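Local coordinates for putative uncharacterized protein PH0594 (Pyrococcus horikoshii, PDB 4HXF) that acts as a self-compartmentalizing hexameric serine protease, probably an acylaminoacyl peptidase of the prolyl oligopeptidase family with serine-type endopeptidase activity, at residues T44-N49 against T336-L341; I313-K316 against P322-L325; A536-I541 against L555-V560; H542-E545 against P550-Q553. All blocks are in the same frame, centred on the assembly; numbering follows the deposited sequence.

Contact 1 (T44-N49 against T336-L341); sequences TIVIEN and TDYNGL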
loop_
_atom_site.group_PDB
_atom_site.type_symbol
_atom_site.label_atom_id
_atom_site.label_comp_id
_atom_site.label_asym_id
_atom_site.label_seq_id
_atom_site.Cartn_x
_atom_site.Cartn_y
_atom_site.Cartn_z
ATOM N N THR A 44 16.948 -2.532 24.094
ATOM C CA THR A 44 17.840 -3.706 23.926
ATOM C C THR A 44 18.099 -4.368 25.215
ATOM O O THR A 44 18.507 -3.725 26.183
ATOM C CB THR A 44 19.189 -3.295 23.253
ATOM O OG1 THR A 44 18.945 -2.524 22.050
ATOM C CG2 THR A 44 20.086 -4.550 22.877
ATOM N N ILE A 45 17.840 -5.672 25.284
ATOM C CA ILE A 45 18.243 -6.392 26.484
ATOM C C ILE A 45 19.699 -6.773 26.359
ATOM O O ILE A 45 20.152 -7.301 25.311
ATOM C CB ILE A 45 17.350 -7.671 26.700
ATOM C CG1 ILE A 45 15.914 -7.283 26.999
ATOM C CG2 ILE A 45 17.944 -8.568 27.758
ATOM C CD1 ILE A 45 14.908 -8.478 26.848
ATOM N N VAL A 46 20.465 -6.538 27.417
ATOM C CA VAL A 46 21.872 -6.898 27.479
ATOM C C VAL A 46 22.013 -7.960 28.538
ATOM O O VAL A 46 21.450 -7.845 29.635
ATOM C CB VAL A 46 22.757 -5.661 27.814
ATOM C CG1 VAL A 46 24.261 -6.084 27.830
ATOM C CG2 VAL A 46 22.438 -4.530 26.810
ATOM N N ILE A 47 22.724 -9.012 28.218
ATOM C CA ILE A 47 23.001 -10.117 29.157
ATOM C C ILE A 47 24.475 -10.163 29.335
ATOM O O ILE A 47 25.273 -10.305 28.361
ATOM C CB ILE A 47 22.506 -11.465 28.590
ATOM C CG1 ILE A 47 20.944 -11.359 28.331
ATOM C CG2 ILE A 47 22.871 -12.629 29.507
ATOM C CD1 ILE A 47 20.477 -12.210 27.202
ATOM N N GLU A 48 24.885 -9.969 30.582
ATOM C CA GLU A 48 26.313 -10.018 30.910
ATOM C C GLU A 48 26.680 -11.210 31.694
ATOM O O GLU A 48 25.958 -11.619 32.633
ATOM C CB GLU A 48 26.793 -8.851 31.695
ATOM C CG GLU A 48 26.466 -7.647 30.965
ATOM C CD GLU A 48 27.364 -6.484 31.296
ATOM O OE1 GLU A 48 28.368 -6.558 32.066
ATOM O OE2 GLU A 48 26.943 -5.457 30.766
ATOM N N ASN A 49 27.817 -11.792 31.324
ATOM C CA ASN A 49 28.218 -13.016 32.074
ATOM C C ASN A 49 29.362 -12.586 32.915
ATOM O O ASN A 49 30.394 -12.290 32.333
ATOM C CB ASN A 49 28.692 -14.192 31.209
ATOM C CG ASN A 49 29.186 -15.374 32.096
ATOM O OD1 ASN A 49 30.152 -15.251 32.855
ATOM N ND2 ASN A 49 28.429 -16.431 32.108
ATOM N N THR A 336 29.287 -1.346 34.794
ATOM C CA THR A 336 29.060 -0.738 33.429
ATOM C C THR A 336 29.575 0.701 33.489
ATOM O O THR A 336 29.571 1.367 34.551
ATOM C CB THR A 336 27.639 -0.788 32.925
ATOM O OG1 THR A 336 26.781 0.081 33.694
ATOM C CG2 THR A 336 27.009 -2.172 32.886
ATOM N N ASP A 337 29.870 1.267 32.308
ATOM C CA ASP A 337 30.253 2.615 32.198
ATOM C C ASP A 337 29.719 3.198 30.846
ATOM O O ASP A 337 30.464 3.749 30.026
ATOM C CB ASP A 337 31.758 2.802 32.232
ATOM C CG ASP A 337 32.154 4.248 32.439
ATOM O OD1 ASP A 337 31.367 5.038 32.974
ATOM O OD2 ASP A 337 33.292 4.577 32.042
ATOM N N TYR A 338 28.435 2.979 30.601
ATOM C CA TYR A 338 27.823 3.361 29.317
ATOM C C TYR A 338 27.989 4.807 28.956
ATOM O O TYR A 338 28.299 5.099 27.806
ATOM C CB TYR A 338 26.330 3.044 29.251
ATOM C CG TYR A 338 26.026 1.598 28.948
ATOM C CD1 TYR A 338 25.949 0.654 29.941
ATOM C CD2 TYR A 338 25.948 1.155 27.652
ATOM C CE1 TYR A 338 25.698 -0.681 29.698
ATOM C CE2 TYR A 338 25.776 -0.201 27.385
ATOM C CZ TYR A 338 25.600 -1.093 28.400
ATOM O OH TYR A 338 25.423 -2.403 28.111
ATOM N N ASN A 339 27.877 5.721 29.945
ATOM C CA ASN A 339 27.943 7.152 29.667
ATOM C C ASN A 339 29.280 7.817 29.959
ATOM O O ASN A 339 29.404 9.018 29.964
ATOM C CB ASN A 339 26.782 7.905 30.328
ATOM C CG ASN A 339 25.413 7.436 29.833
ATOM O OD1 ASN A 339 25.208 7.429 28.652
ATOM N ND2 ASN A 339 24.529 7.015 30.752
ATOM N N GLY A 340 30.259 6.944 30.256
ATOM C CA GLY A 340 31.590 7.419 30.638
ATOM C C GLY A 340 32.270 8.268 29.595
ATOM O O GLY A 340 32.947 9.258 29.945
ATOM N N LEU A 341 32.120 7.923 28.324
ATOM C CA LEU A 341 32.772 8.705 27.282
ATOM C C LEU A 341 32.076 10.001 27.045
ATOM O O LEU A 341 32.749 11.027 26.815
ATOM C CB LEU A 341 32.961 7.891 26.000
ATOM C CG LEU A 341 33.736 6.549 26.103
ATOM C CD1 LEU A 341 33.880 5.862 24.763
ATOM C CD2 LEU A 341 35.114 6.804 26.721
#
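Tyr-338 points its phenol straight at Val-46, the two side chains approaching from opposite directions. Its OH lies 3.9 Å from Val-46 CG1 and 3.9 Å from Val-46 CG2, so the hydroxyl oxygen faces the fork of the two methyls. Val-46 offers both branches because CG1 is anti to the backbone N (chi1 -178°) while CG2 falls beside that N. Two residues along the strand, on the same side, Glu-48 sends out an extended side chain, and its OE2 comes within 3.9 Å of Thr-336 CG2. This close part is buried, and what cements it comes from outside the two segments: Tyr-29 OH is hydrogen-bonded to both Tyr-338 OH and Glu-48 OE2, and Arg-55 forms a salt bridge with the same carboxylate oxygen. Thr-336 turns only its methyl to Glu-48, while its OG1 is taken up by Glu-324.

Elsewhere the two segments stand well apart. Even the nearest alpha carbons, those of Glu-48 and Thr-336, are 10.0 Å from each other, so only side-chain ends bridge the gap. Tyr-338 is the second residue of a type I turn, Asp-337 to Gly-340, closed by Gly-340 N to Asp-337 O at 3.2 Å. On that looser, partly exposed side Asp-337 pairs with Arg-321, and its carbonyl accepts a hydrogen bond from Arg-116 of a second subunit. The contact thus joins a strand of the first four-stranded sheet to the segment that leaves the last one, as expected where the ends of a seven-bladed beta-propeller meet.

Contact 2 (I313-K316 against P322-L325); sequences IYLK and PAEL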
loop_
_atom_site.group_PDB
_atom_site.type_symbol
_atom_site.label_atom_id
_atom_site.label_comp_id
_atom_site.label_asym_id
_atom_site.label_seq_id
_atom_site.Cartn_x
_atom_site.Cartn_y
_atom_site.Cartn_z
ATOM N N ILE A 313 23.198 -7.393 42.402
ATOM C CA ILE A 313 23.495 -6.310 41.442
ATOM C C ILE A 313 22.479 -5.200 41.621
ATOM O O ILE A 313 21.323 -5.453 42.052
ATOM C CB ILE A 313 23.532 -6.847 40.035
ATOM C CG1 ILE A 313 22.310 -7.635 39.667
ATOM C CG2 ILE A 313 24.795 -7.699 39.819
ATOM C CD1 ILE A 313 21.336 -7.067 38.746
ATOM N N TYR A 314 22.909 -3.996 41.263
ATOM C CA TYR A 314 22.020 -2.851 41.391
ATOM C C TYR A 314 22.414 -1.734 40.470
ATOM O O TYR A 314 23.542 -1.567 40.065
ATOM C CB TYR A 314 22.009 -2.392 42.869
ATOM C CG TYR A 314 23.322 -2.086 43.516
ATOM C CD1 TYR A 314 24.011 -3.090 44.209
ATOM C CD2 TYR A 314 23.889 -0.802 43.482
ATOM C CE1 TYR A 314 25.202 -2.843 44.819
ATOM C CE2 TYR A 314 25.109 -0.519 44.122
ATOM C CZ TYR A 314 25.730 -1.552 44.842
ATOM O OH TYR A 314 26.897 -1.305 45.464
ATOM N N LEU A 315 21.422 -0.916 40.192
ATOM C CA LEU A 315 21.636 0.299 39.370
ATOM C C LEU A 315 21.725 1.496 40.325
ATOM O O LEU A 315 20.819 1.682 41.149
ATOM C CB LEU A 315 20.422 0.512 38.468
ATOM C CG LEU A 315 20.183 -0.350 37.249
ATOM C CD1 LEU A 315 18.901 -0.101 36.503
ATOM C CD2 LEU A 315 21.394 -0.217 36.253
ATOM N N LYS A 316 22.789 2.303 40.199
ATOM C CA LYS A 316 23.024 3.462 41.055
ATOM C C LYS A 316 23.062 4.703 40.126
ATOM O O LYS A 316 23.821 4.706 39.117
ATOM C CB LYS A 316 24.298 3.321 41.814
ATOM C CG LYS A 316 24.606 4.605 42.686
ATOM C CD LYS A 316 26.065 4.894 42.883
ATOM C CE LYS A 316 26.835 3.769 43.539
ATOM N NZ LYS A 316 28.250 4.165 43.863
ATOM N N PRO A 322 23.452 9.545 35.100
ATOM C CA PRO A 322 22.419 8.505 35.000
ATOM C C PRO A 322 22.923 7.206 35.512
ATOM O O PRO A 322 24.132 6.945 35.598
ATOM C CB PRO A 322 22.120 8.417 33.490
ATOM C CG PRO A 322 22.548 9.791 32.918
ATOM C CD PRO A 322 23.751 10.169 33.774
ATOM N N ALA A 323 21.974 6.306 35.764
ATOM C CA ALA A 323 22.256 5.006 36.358
ATOM C C ALA A 323 23.294 4.231 35.574
ATOM O O ALA A 323 23.301 4.176 34.348
ATOM C CB ALA A 323 20.972 4.113 36.449
ATOM N N GLU A 324 24.141 3.567 36.336
ATOM C CA GLU A 324 25.014 2.524 35.836
ATOM C C GLU A 324 24.821 1.315 36.731
ATOM O O GLU A 324 24.370 1.414 37.858
ATOM C CB GLU A 324 26.525 2.940 35.811
ATOM C CG GLU A 324 26.887 4.119 34.934
ATOM C CD GLU A 324 26.897 3.863 33.431
ATOM O OE1 GLU A 324 26.981 4.867 32.685
ATOM O OE2 GLU A 324 26.862 2.668 32.972
ATOM N N LEU A 325 25.327 0.159 36.306
ATOM C CA LEU A 325 25.166 -1.099 37.047
ATOM C C LEU A 325 26.391 -1.373 37.857
ATOM O O LEU A 325 27.562 -1.095 37.442
ATOM C CB LEU A 325 24.913 -2.301 36.109
ATOM C CG LEU A 325 24.404 -3.640 36.686
ATOM C CD1 LEU A 325 22.963 -3.511 37.221
ATOM C CD2 LEU A 325 24.573 -4.683 35.534
#
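Leu-315 and Leu-325 meet on one face of a beta hairpin, formed by strands 312-317 and 324-328 in the last four-stranded antiparallel sheet of the propeller. They are a non-hydrogen-bonded pair, and Leu-315 CD2 rests 3.8 Å from Leu-325 CD1. That same CD1 also reaches Ile-313 CD1 at 4.2 Å; with CG anti to its own N (chi1 -166°), Leu-325 leans across to the partner strand, its CD1 between Ile-313 and Leu-315. At the other end of this apolar row, Leu-315 CB touches Ala-323 CB. This face packs against the first sheet, Leu-17 and Pro-20 on Leu-315, Val-27 and Tyr-29 on Leu-325.

The register is set by the hydrogen-bonded pair Lys-316 and Glu-324. Their side chains occupy the opposite face: Lys-316 NZ forms a salt bridge with Glu-332 and its ammonium a cation-pi contact with Tyr-326, while the Glu-324 carboxylate is held by Arg-321, Thr-336 and the backbone N of Tyr-338 and Asn-339. The two backbone bonds differ in approach. Lys-316 N meets Glu-324 O at 3.0 Å nearly in line with the carbonyl (162°), whereas Glu-324 N, also 3.0 Å from Lys-316 O, sits 35° out of that carbonyl's plane.

Contact 3 (A536-I541 against L555-V560); sequences APLLLI and LMFYHV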
loop_
_atom_site.group_PDB
_atom_site.type_symbol
_atom_site.label_atom_id
_atom_site.label_comp_id
_atom_site.label_asym_id
_atom_site.label_seq_id
_atom_site.Cartn_x
_atom_site.Cartn_y
_atom_site.Cartn_z
ATOM N N ALA A 536 4.269 38.260 38.067
ATOM C CA ALA A 536 5.384 37.747 37.283
ATOM C C ALA A 536 4.905 36.974 36.093
ATOM O O ALA A 536 3.927 36.237 36.210
ATOM C CB ALA A 536 6.236 36.785 38.169
ATOM N N PRO A 537 5.586 37.081 34.963
ATOM C CA PRO A 537 5.205 36.227 33.818
ATOM C C PRO A 537 5.268 34.736 34.127
ATOM O O PRO A 537 6.213 34.270 34.826
ATOM C CB PRO A 537 6.211 36.573 32.720
ATOM C CG PRO A 537 7.250 37.364 33.434
ATOM C CD PRO A 537 6.716 37.955 34.661
ATOM N N LEU A 538 4.283 34.035 33.628
ATOM C CA LEU A 538 4.106 32.614 33.929
ATOM C C LEU A 538 3.882 31.820 32.628
ATOM O O LEU A 538 3.126 32.182 31.772
ATOM C CB LEU A 538 2.892 32.443 34.836
ATOM C CG LEU A 538 2.470 30.992 35.103
ATOM C CD1 LEU A 538 3.524 30.178 35.926
ATOM C CD2 LEU A 538 1.102 31.056 35.859
ATOM N N LEU A 539 4.591 30.725 32.507
ATOM C CA LEU A 539 4.380 29.699 31.469
ATOM C C LEU A 539 3.783 28.530 32.141
ATOM O O LEU A 539 4.358 27.952 33.119
ATOM C CB LEU A 539 5.700 29.276 30.798
ATOM C CG LEU A 539 5.555 28.150 29.790
ATOM C CD1 LEU A 539 4.628 28.448 28.580
ATOM C CD2 LEU A 539 7.005 27.772 29.372
ATOM N N LEU A 540 2.616 28.151 31.654
ATOM C CA LEU A 540 1.923 26.919 32.059
ATOM C C LEU A 540 2.161 25.851 31.011
ATOM O O LEU A 540 2.079 26.094 29.779
ATOM C CB LEU A 540 0.397 27.166 32.243
ATOM C CG LEU A 540 0.065 27.965 33.487
ATOM C CD1 LEU A 540 -1.308 28.712 33.283
ATOM C CD2 LEU A 540 0.089 27.028 34.755
ATOM N N ILE A 541 2.586 24.640 31.469
ATOM C CA ILE A 541 2.777 23.510 30.578
ATOM C C ILE A 541 1.842 22.446 31.050
ATOM O O ILE A 541 1.800 22.133 32.269
ATOM C CB ILE A 541 4.243 23.004 30.655
ATOM C CG1 ILE A 541 5.196 24.037 30.099
ATOM C CG2 ILE A 541 4.362 21.693 29.831
ATOM C CD1 ILE A 541 6.703 23.812 30.196
ATOM N N LEU A 555 -5.466 25.001 32.460
ATOM C CA LEU A 555 -6.213 25.879 31.525
ATOM C C LEU A 555 -7.116 26.867 32.274
ATOM O O LEU A 555 -7.278 28.057 31.879
ATOM C CB LEU A 555 -6.948 25.050 30.488
ATOM C CG LEU A 555 -7.727 25.844 29.414
ATOM C CD1 LEU A 555 -6.746 26.842 28.731
ATOM C CD2 LEU A 555 -8.382 24.901 28.340
ATOM N N MET A 556 -7.695 26.454 33.398
ATOM C CA MET A 556 -8.522 27.382 34.182
ATOM C C MET A 556 -7.671 28.528 34.679
ATOM O O MET A 556 -8.116 29.645 34.648
ATOM C CB MET A 556 -9.316 26.705 35.315
ATOM C CG MET A 556 -10.326 25.714 34.907
ATOM S SD MET A 556 -11.362 25.171 36.308
ATOM C CE MET A 556 -10.165 24.508 37.430
ATOM N N PHE A 557 -6.497 28.234 35.227
ATOM C CA PHE A 557 -5.571 29.207 35.741
ATOM C C PHE A 557 -5.126 30.172 34.610
ATOM O O PHE A 557 -5.188 31.406 34.780
ATOM C CB PHE A 557 -4.426 28.572 36.465
ATOM C CG PHE A 557 -3.650 29.484 37.403
ATOM C CD1 PHE A 557 -4.226 30.351 38.344
ATOM C CD2 PHE A 557 -2.275 29.314 37.501
ATOM C CE1 PHE A 557 -3.444 31.129 39.162
ATOM C CE2 PHE A 557 -1.513 30.056 38.398
ATOM C CZ PHE A 557 -2.098 30.887 39.276
ATOM N N TYR A 558 -4.798 29.622 33.472
ATOM C CA TYR A 558 -4.493 30.385 32.281
ATOM C C TYR A 558 -5.629 31.341 31.874
ATOM O O TYR A 558 -5.410 32.589 31.766
ATOM C CB TYR A 558 -4.173 29.457 31.113
ATOM C CG TYR A 558 -3.911 30.231 29.812
ATOM C CD1 TYR A 558 -2.729 30.920 29.605
ATOM C CD2 TYR A 558 -4.897 30.368 28.882
ATOM C CE1 TYR A 558 -2.535 31.686 28.461
ATOM C CE2 TYR A 558 -4.753 31.151 27.758
ATOM C CZ TYR A 558 -3.537 31.804 27.550
ATOM O OH TYR A 558 -3.319 32.613 26.458
ATOM N N HIS A 559 -6.864 30.814 31.708
ATOM C CA HIS A 559 -7.960 31.703 31.318
ATOM C C HIS A 559 -8.265 32.835 32.305
ATOM O O HIS A 559 -8.546 33.980 31.935
ATOM C CB HIS A 559 -9.266 30.917 31.087
ATOM C CG HIS A 559 -9.303 30.089 29.854
ATOM N ND1 HIS A 559 -10.174 29.044 29.676
ATOM C CD2 HIS A 559 -8.673 30.284 28.579
ATOM C CE1 HIS A 559 -10.056 28.593 28.343
ATOM N NE2 HIS A 559 -9.165 29.369 27.714
ATOM N N VAL A 560 -8.236 32.451 33.598
ATOM C CA VAL A 560 -8.555 33.405 34.658
ATOM C C VAL A 560 -7.473 34.445 34.725
ATOM O O VAL A 560 -7.779 35.654 34.849
ATOM C CB VAL A 560 -8.833 32.713 35.992
ATOM C CG1 VAL A 560 -8.748 33.723 37.119
ATOM C CG2 VAL A 560 -10.175 31.932 35.955
#
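Apolar contact carries the meeting of Leu-538 and Leu-540 with Phe-557 and Tyr-558. Leu-538 CD2 comes 3.8 Å from Phe-557 CE2, the two side chains crossing at about a right angle; a chi1 of 173° swings CG of Leu-538 to the side opposite its amide nitrogen and lets it reach that far. Leu-540 divides its branches: CD2 lies at the edge of the Phe-557 ring, near its plane and 4.3 Å from Phe-557 CD2, while CD1 packs on the start of the neighbouring residue, 3.7 Å from Tyr-558 CB and 3.6 Å from Tyr-558 N. The helix backbone itself is therefore part of the surface that Leu-540 meets.

Polar bonding runs around this layer instead of through it. Within the helix, His-559 N to Leu-555 O is 2.8 Å, and strand 538-543 is bonded on its two flanks to strands 484-488 and 568-573. The Tyr-558 ring leads away from Leu-540 to place its OH in a hydrogen bond with Asp-136 O of a third subunit. That subunit also takes both ring nitrogens of His-559, so the helix has one side on its own sheet and another in the hexamer interface.

As for backbone geometry, the axes of strand and helix pass 9.4 Å apart, their directions 150° from each other. Helix 552-563 links the parallel neighbours 538-543 and 568-573 and runs back across the sheet, the beta-alpha-beta crossover of the alpha/beta hydrolase fold.

Contact 4 (H542-E545 against P550-Q553); sequences HSLE and PLDQ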
loop_
_atom_site.group_PDB
_atom_site.type_symbol
_atom_site.label_atom_id
_atom_site.label_comp_id
_atom_site.label_asym_id
_atom_site.label_seq_id
_atom_site.Cartn_x
_atom_site.Cartn_y
_atom_site.Cartn_z
ATOM N N HIS A 542 1.148 21.801 30.113
ATOM C CA HIS A 542 0.258 20.700 30.430
ATOM C C HIS A 542 0.271 19.703 29.300
ATOM O O HIS A 542 0.870 19.930 28.268
ATOM C CB HIS A 542 -1.161 21.160 30.680
ATOM C CG HIS A 542 -1.836 20.365 31.780
ATOM N ND1 HIS A 542 -1.804 20.777 33.115
ATOM C CD2 HIS A 542 -2.509 19.122 31.753
ATOM C CE1 HIS A 542 -2.465 19.853 33.844
ATOM N NE2 HIS A 542 -2.822 18.828 33.069
ATOM N N SER A 543 -0.190 18.466 29.575
ATOM C CA SER A 543 -0.289 17.468 28.556
ATOM C C SER A 543 -1.631 16.831 28.588
ATOM O O SER A 543 -2.260 16.703 29.649
ATOM C CB SER A 543 0.774 16.409 28.800
ATOM O OG SER A 543 0.704 15.865 30.091
ATOM N N LEU A 544 -2.105 16.420 27.441
ATOM C CA LEU A 544 -3.551 16.000 27.299
ATOM C C LEU A 544 -3.908 14.658 27.864
ATOM O O LEU A 544 -5.080 14.326 27.979
ATOM C CB LEU A 544 -4.051 16.057 25.876
ATOM C CG LEU A 544 -4.261 17.495 25.351
ATOM C CD1 LEU A 544 -4.777 17.475 23.865
ATOM C CD2 LEU A 544 -5.241 18.283 26.232
ATOM N N GLU A 545 -2.904 13.847 28.231
ATOM C CA GLU A 545 -3.204 12.521 28.776
ATOM C C GLU A 545 -2.859 12.470 30.256
ATOM O O GLU A 545 -2.725 11.372 30.839
ATOM C CB GLU A 545 -2.525 11.405 27.942
ATOM C CG GLU A 545 -2.934 11.397 26.490
ATOM C CD GLU A 545 -2.076 10.422 25.663
ATOM O OE1 GLU A 545 -0.855 10.565 25.525
ATOM O OE2 GLU A 545 -2.683 9.455 25.217
ATOM N N PRO A 550 -5.556 16.808 35.807
ATOM C CA PRO A 550 -6.147 17.061 34.503
ATOM C C PRO A 550 -5.991 18.495 34.023
ATOM O O PRO A 550 -5.586 19.391 34.726
ATOM C CB PRO A 550 -7.627 16.683 34.686
ATOM C CG PRO A 550 -7.649 15.735 35.867
ATOM C CD PRO A 550 -6.561 16.231 36.762
ATOM N N LEU A 551 -6.271 18.618 32.717
ATOM C CA LEU A 551 -6.071 19.903 31.953
ATOM C C LEU A 551 -6.613 21.143 32.610
ATOM O O LEU A 551 -6.010 22.207 32.502
ATOM C CB LEU A 551 -6.588 19.714 30.559
ATOM C CG LEU A 551 -6.345 20.980 29.643
ATOM C CD1 LEU A 551 -4.855 21.327 29.416
ATOM C CD2 LEU A 551 -7.118 20.739 28.281
ATOM N N ASP A 552 -7.791 21.045 33.231
ATOM C CA ASP A 552 -8.456 22.152 33.881
ATOM C C ASP A 552 -7.499 22.868 34.842
ATOM O O ASP A 552 -7.514 24.087 34.997
ATOM C CB ASP A 552 -9.763 21.766 34.583
ATOM C CG ASP A 552 -9.542 20.850 35.749
ATOM O OD1 ASP A 552 -10.063 21.192 36.816
ATOM O OD2 ASP A 552 -8.857 19.791 35.567
ATOM N N GLN A 553 -6.629 22.091 35.455
ATOM C CA GLN A 553 -5.744 22.677 36.465
ATOM C C GLN A 553 -4.832 23.758 35.885
ATOM O O GLN A 553 -4.535 24.731 36.558
ATOM C CB GLN A 553 -4.862 21.634 37.151
ATOM C CG GLN A 553 -5.602 20.592 37.996
ATOM C CD GLN A 553 -6.442 21.257 39.096
ATOM O OE1 GLN A 553 -6.095 22.386 39.504
ATOM N NE2 GLN A 553 -7.554 20.608 39.553
#
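Pro-550 meets His-542 through its backbone: the carbonyl O lies 3.3 Å from His-542 NE2, but the angle is too poor for a hydrogen bond. That carbonyl instead accepts Gln-553 N at 3.0 Å, while the His-542 ring is fixed from both nitrogens by residues next to the segment, NE2 by Cys-549 O and ND1 by Ser-554 OG.

Leu-551 follows and lies over one face of the imidazole in a CH-pi contact, its CA 3.9 Å from the ring centroid and 26° off the normal. Its side chain then splits the work. A chi1 of -176° sets CG of Leu-551 beside its carbonyl carbon; from there CD1 reaches His-542 CB at 3.9 Å, and CD2 lies 3.7 Å from Leu-544 CD2, the two leucines side by side and pointing the same way. Both leucines also touch Ile-572, and a third subunit adds Phe-146 to Leu-544 and Trp-140 to Leu-551. An alanine in place of His-542 is likely to leave the Cys-549 carbonyl and the Ser-554 hydroxyl without this mate and to strip Leu-551 of the ring beneath it.

These residues flank the short loop between strand 538-543 and helix 552-563, where alpha/beta hydrolases commonly carry the acid of their catalytic triad. Asp-552 takes no part across the contact; its OD1 is hydrogen-bonded to Thr-496 OG1. Gln-553 adds a light touch, CB 4.5 Å from His-542 CE1, and its OE1 accepts a hydrogen bond from Tyr-493 N.

All four contacts are largely buried, although contact 4 has a partly exposed margin at its two leucines. Contacts 1 and 2 belong to the propeller and touch each other through Glu-324; contact 2 is nested within the long chain segment that contact 1 closes. Contacts 3 and 4 share strand 538-543 and helix 552-563 of the hydrolase domain, their centres about 12 Å apart, and both border a third subunit. Contact 2 alone has hydrogen bonds between its own segments, as expected of adjacent strands of one sheet. Contact 1 relies on polar residues from neighbouring strands, contact 3 on apolar layer packing, and contact 4 on a histidine fixed from the connecting loop and helix.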